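Side-chain contacts in carbohydrate kinase (Agrobacterium tumefaciens, PDB 2NWH), which probably phosphorylates a sugar or related small molecule at the expense of ATP, as a pfkB-family carbohydrate kinase of the ribokinase clan: residues Leu117-Pro120 / Arg121-Lys124; Val71-Ala74 / Ala75-Ala78. One frame throughout, in Å; residues are numbered along the deposited sequence. Where two conformers were deposited one is given.

Contact 1 (Leu117-Pro120 / Arg121-Lys124)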
loop_
_atom_site.group_PDB
_atom_site.type_symbol
_atom_site.label_atom_id
_atom_site.label_comp_id
_atom_site.label_asym_id
_atom_site.label_seq_id
_atom_site.Cartn_x
_atom_site.Cartn_y
_atom_site.Cartn_z
ATOM N N LEU A 117 14.157 -1.545 -13.343
ATOM C CA LEU A 117 14.159 -2.584 -14.393
ATOM C C LEU A 117 12.764 -2.961 -14.851
ATOM O O LEU A 117 12.605 -3.604 -15.902
ATOM C CB LEU A 117 14.881 -3.847 -13.921
ATOM C CG LEU A 117 16.385 -3.705 -13.620
ATOM C CD1 LEU A 117 16.981 -5.084 -13.313
ATOM C CD2 LEU A 117 17.178 -3.010 -14.701
ATOM N N PHE A 118 11.751 -2.566 -14.088
ATOM C CA PHE A 118 10.386 -2.883 -14.481
ATOM C C PHE A 118 9.911 -1.796 -15.464
ATOM O O PHE A 118 9.195 -0.870 -15.110
ATOM C CB PHE A 118 9.468 -3.005 -13.247
ATOM C CG PHE A 118 8.242 -3.876 -13.483
ATOM C CD1 PHE A 118 7.530 -4.396 -12.390
ATOM C CD2 PHE A 118 7.863 -4.251 -14.794
ATOM C CE1 PHE A 118 6.387 -5.189 -12.588
ATOM C CE2 PHE A 118 6.734 -5.049 -15.010
ATOM C CZ PHE A 118 6.000 -5.518 -13.909
ATOM N N THR A 119 10.351 -1.922 -16.704
ATOM C CA THR A 119 10.139 -0.889 -17.717
ATOM C C THR A 119 8.834 -1.158 -18.488
ATOM O O THR A 119 8.229 -2.238 -18.345
ATOM C CB THR A 119 11.257 -0.926 -18.742
ATOM O OG1 THR A 119 11.227 -2.223 -19.319
ATOM C CG2 THR A 119 12.639 -0.633 -18.056
ATOM N N PRO A 120 8.342 -0.154 -19.255
ATOM C CA PRO A 120 7.116 -0.448 -20.044
ATOM C C PRO A 120 7.271 -1.641 -20.968
ATOM O O PRO A 120 6.346 -2.437 -21.108
ATOM C CB PRO A 120 6.894 0.839 -20.829
ATOM C CG PRO A 120 7.444 1.898 -19.928
ATOM C CD PRO A 120 8.756 1.255 -19.426
ATOM N N ARG A 121 8.450 -1.778 -21.566
ATOM C CA ARG A 121 8.749 -2.917 -22.431
ATOM C C ARG A 121 8.523 -4.226 -21.707
ATOM O O ARG A 121 7.885 -5.135 -22.233
ATOM C CB ARG A 121 10.201 -2.779 -22.877
ATOM C CG ARG A 121 10.763 -3.895 -23.674
ATOM C CD ARG A 121 11.997 -3.365 -24.410
ATOM N NE ARG A 121 12.291 -4.259 -25.512
ATOM C CZ ARG A 121 13.092 -3.989 -26.533
ATOM N NH1 ARG A 121 13.259 -4.904 -27.473
ATOM N NH2 ARG A 121 13.710 -2.823 -26.619
ATOM N N ARG A 122 9.010 -4.324 -20.473
ATOM C CA ARG A 122 8.834 -5.542 -19.706
ATOM C C ARG A 122 7.392 -5.750 -19.251
ATOM O O ARG A 122 6.939 -6.883 -19.158
ATOM C CB ARG A 122 9.823 -5.580 -18.530
ATOM C CG ARG A 122 11.297 -5.777 -18.977
ATOM C CD ARG A 122 12.237 -6.110 -17.854
ATOM N NE ARG A 122 13.567 -6.367 -18.403
ATOM C CZ ARG A 122 14.657 -5.594 -18.284
ATOM N NH1 ARG A 122 14.670 -4.462 -17.573
ATOM N NH2 ARG A 122 15.772 -5.983 -18.885
ATOM N N LEU A 123 6.683 -4.658 -18.946
ATOM C CA LEU A 123 5.308 -4.762 -18.495
ATOM C C LEU A 123 4.457 -5.336 -19.646
ATOM O O LEU A 123 3.475 -6.038 -19.406
ATOM C CB LEU A 123 4.746 -3.377 -18.148
ATOM C CG LEU A 123 3.313 -3.388 -17.562
ATOM C CD1 LEU A 123 3.251 -3.851 -16.059
ATOM C CD2 LEU A 123 2.726 -2.000 -17.684
ATOM N N LYS A 124 4.872 -5.036 -20.867
ATOM C CA LYS A 124 4.066 -5.350 -22.072
ATOM C C LYS A 124 4.234 -6.788 -22.561
ATOM O O LYS A 124 3.667 -7.158 -23.594
ATOM C CB LYS A 124 4.377 -4.337 -23.181
ATOM C CG LYS A 124 3.765 -2.940 -22.920
ATOM C CD LYS A 124 4.260 -1.872 -23.918
ATOM C CE LYS A 124 3.998 -0.460 -23.355
ATOM N NZ LYS A 124 4.494 0.705 -24.189
#

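Contact 2 (Val71-Ala74 / Ala75-Ala78)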
loop_
_atom_site.group_PDB
_atom_site.type_symbol
_atom_site.label_atom_id
_atom_site.label_comp_id
_atom_site.label_asym_id
_atom_site.label_seq_id
_atom_site.Cartn_x
_atom_site.Cartn_y
_atom_site.Cartn_z
ATOM N N VAL A 71 11.342 -12.702 1.248
ATOM C CA VAL A 71 10.112 -12.023 0.778
ATOM C C VAL A 71 9.113 -13.055 0.244
ATOM O O VAL A 71 7.904 -13.028 0.561
ATOM C CB VAL A 71 10.394 -10.986 -0.339
ATOM C CG1 VAL A 71 9.042 -10.300 -0.788
ATOM C CG2 VAL A 71 11.347 -9.932 0.134
ATOM N N ALA A 72 9.602 -13.920 -0.620
ATOM C CA ALA A 72 8.775 -15.001 -1.135
ATOM C C ALA A 72 8.107 -15.811 0.001
ATOM O O ALA A 72 6.909 -16.122 -0.056
ATOM C CB ALA A 72 9.615 -15.899 -2.044
ATOM N N GLU A 73 8.866 -16.133 1.036
ATOM C CA GLU A 73 8.323 -16.896 2.172
ATOM C C GLU A 73 7.239 -16.134 2.924
ATOM O O GLU A 73 6.227 -16.736 3.362
ATOM C CB GLU A 73 9.436 -17.294 3.135
ATOM C CG GLU A 73 8.951 -17.988 4.437
ATOM C CD GLU A 73 8.279 -19.357 4.212
ATOM O OE1 GLU A 73 8.625 -20.061 3.233
ATOM O OE2 GLU A 73 7.419 -19.733 5.040
ATOM N N ALA A 74 7.462 -14.831 3.122
ATOM C CA ALA A 74 6.476 -13.983 3.795
ATOM C C ALA A 74 5.197 -13.914 2.937
ATOM O O ALA A 74 4.087 -13.874 3.486
ATOM C CB ALA A 74 7.014 -12.587 4.026
ATOM N N ALA A 75 5.362 -13.860 1.610
ATOM C CA ALA A 75 4.215 -13.966 0.684
ATOM C C ALA A 75 3.425 -15.271 0.947
ATOM O O ALA A 75 2.214 -15.232 1.188
ATOM C CB ALA A 75 4.681 -13.877 -0.814
ATOM N N ARG A 76 4.114 -16.410 0.904
ATOM C CA ARG A 76 3.475 -17.702 1.131
ATOM C C ARG A 76 2.807 -17.792 2.490
ATOM O O ARG A 76 1.688 -18.344 2.583
ATOM C CB ARG A 76 4.469 -18.830 0.920
ATOM C CG ARG A 76 4.897 -18.917 -0.535
ATOM C CD ARG A 76 5.663 -20.192 -0.768
ATOM N NE ARG A 76 6.845 -20.261 0.094
ATOM C CZ ARG A 76 8.055 -19.823 -0.251
ATOM N NH1 ARG A 76 8.251 -19.261 -1.436
ATOM N NH2 ARG A 76 9.069 -19.967 0.579
ATOM N N GLN A 77 3.438 -17.231 3.537
ATOM C CA GLN A 77 2.849 -17.242 4.881
ATOM C C GLN A 77 1.511 -16.517 4.940
ATOM O O GLN A 77 0.636 -16.847 5.747
ATOM C CB GLN A 77 3.831 -16.642 5.882
ATOM C CG GLN A 77 5.042 -17.537 6.101
ATOM C CD GLN A 77 4.688 -18.799 6.862
ATOM O OE1 GLN A 77 4.246 -18.733 8.008
ATOM N NE2 GLN A 77 4.877 -19.955 6.229
ATOM N N ALA A 78 1.362 -15.504 4.093
ATOM C CA ALA A 78 0.139 -14.719 4.065
ATOM C C ALA A 78 -0.837 -15.237 3.003
ATOM O O ALA A 78 -1.907 -14.644 2.803
ATOM C CB ALA A 78 0.467 -13.283 3.815
HETATM O O HOH W 1 5.797 -21.560 2.304
#

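Contact 1 (Leu117-Pro120 / Arg121-Lys124)
Arg122 turns its guanidinium back along the chain and grips the carbonyl of Leu117, a residue that precedes the helix altogether. NH1 of Arg122 lies 2.8 Å from O of Leu117, the bond is nearly straight at 166°, and it uses a lone pair in the carbonyl plane. The oxygen sits at the edge of the guanidinium, almost in its plane. Arg122 reaches this far because its chain is extended from CG to NE, running beside the Leu117 side chain in the same direction; CB of Leu117 is 3.7 Å from NH1 of Arg122.

The same residue is held at its backbone end as well. Thr119 OG1 accepts from Arg122 N at 3.3 Å, with OG1 placed between the backbone N and the carbonyl carbon (chi1 59°), where it faces the first turn. Thr119 O takes Leu123 N at 2.9 Å, and Pro120 O takes Lys124 N.

On the buried side, CE2 of Phe118 meets CD1 of Leu123 at 3.8 Å, while Leu123 N and CA lie at the ring edge. Phe118 also packs edge-to-face on Phe85, and Leu123 rests on Leu152 and Ile155 of helix 146-158. Phe118 centres an inverse gamma turn, and Thr119 then forms a classic threonine N-cap, with Pro120 in the first turn of the short helix 120-123.

Contact 2 (Val71-Ala74 / Ala75-Ala78)
Val71 meets the following turn through its backbone: its carbonyl O accepts from Ala75 N at 2.9 Å, while its side chain is turned from this turn and packs on Phe43 of helix 41-51. Ala72 comes next. Its O takes Arg76 N at 3.0 Å, and that oxygen also lies over one face of the Arg76 guanidinium, offset toward the rim. The folded guanidinium brings NH1 of Arg76 to 3.7 Å from CB of Ala72.

Glu73 carries the polar chemistry, turning its carboxylate toward two residues. The chain starts with CG anti to the backbone N (chi1 175°), then bends at chi2, which brings the carboxylate round to the next turn. OE1 of Glu73 forms a salt bridge with NH2 of Arg76 at 2.7 Å, met on the anti side and 26° out of the carboxylate plane. The two planes are 72° apart, and NH2 alone makes the direct bond. Arg76 bends at chi3 to lay its guanidinium over CA of Glu73. A water accepts from Arg76 NE at 2.8 Å and gives a weak bond to Glu73 OE1. OE2 of Glu73 has NE2 of Gln77 at 2.8 Å, a weak, poorly aligned bond, and a doubtful one, since Gln77 was modelled in two conformers.

Ala74 adds the last turn of the helix: its O takes Ala78 N at 3.2 Å, and its methyl group packs on Phe43.

The carboxylate is thus held mainly through OE1, by the i+3 arginine with a weak bond from water, while the i+4 glutamine adds at best a weak and uncertain one to OE2; the nearby arginine would probably favour the ionised form of Glu73, on a helix otherwise built here largely of alanines.

Contact 2 comes first along the chain, at the C-terminal end of helix 66-77; contact 1 follows at the start of helix 120-123, beyond strand 105-111. Their centres are 24 Å apart, with nearest atoms about 13 Å apart, and they do not touch. Strand 81-87, an outermost strand of the ten-stranded sheet, is common ground: Ala72 and Ala75 pack on Asp82, whereas Arg122 reaches Phe85 and Phe87. Helix 66-77 is the crossover of the beta-alpha-beta unit ending in that strand. One contact thus closes a crossover helix and the other starts a short helix, both beside the same sheet border of the ribokinase-like domain.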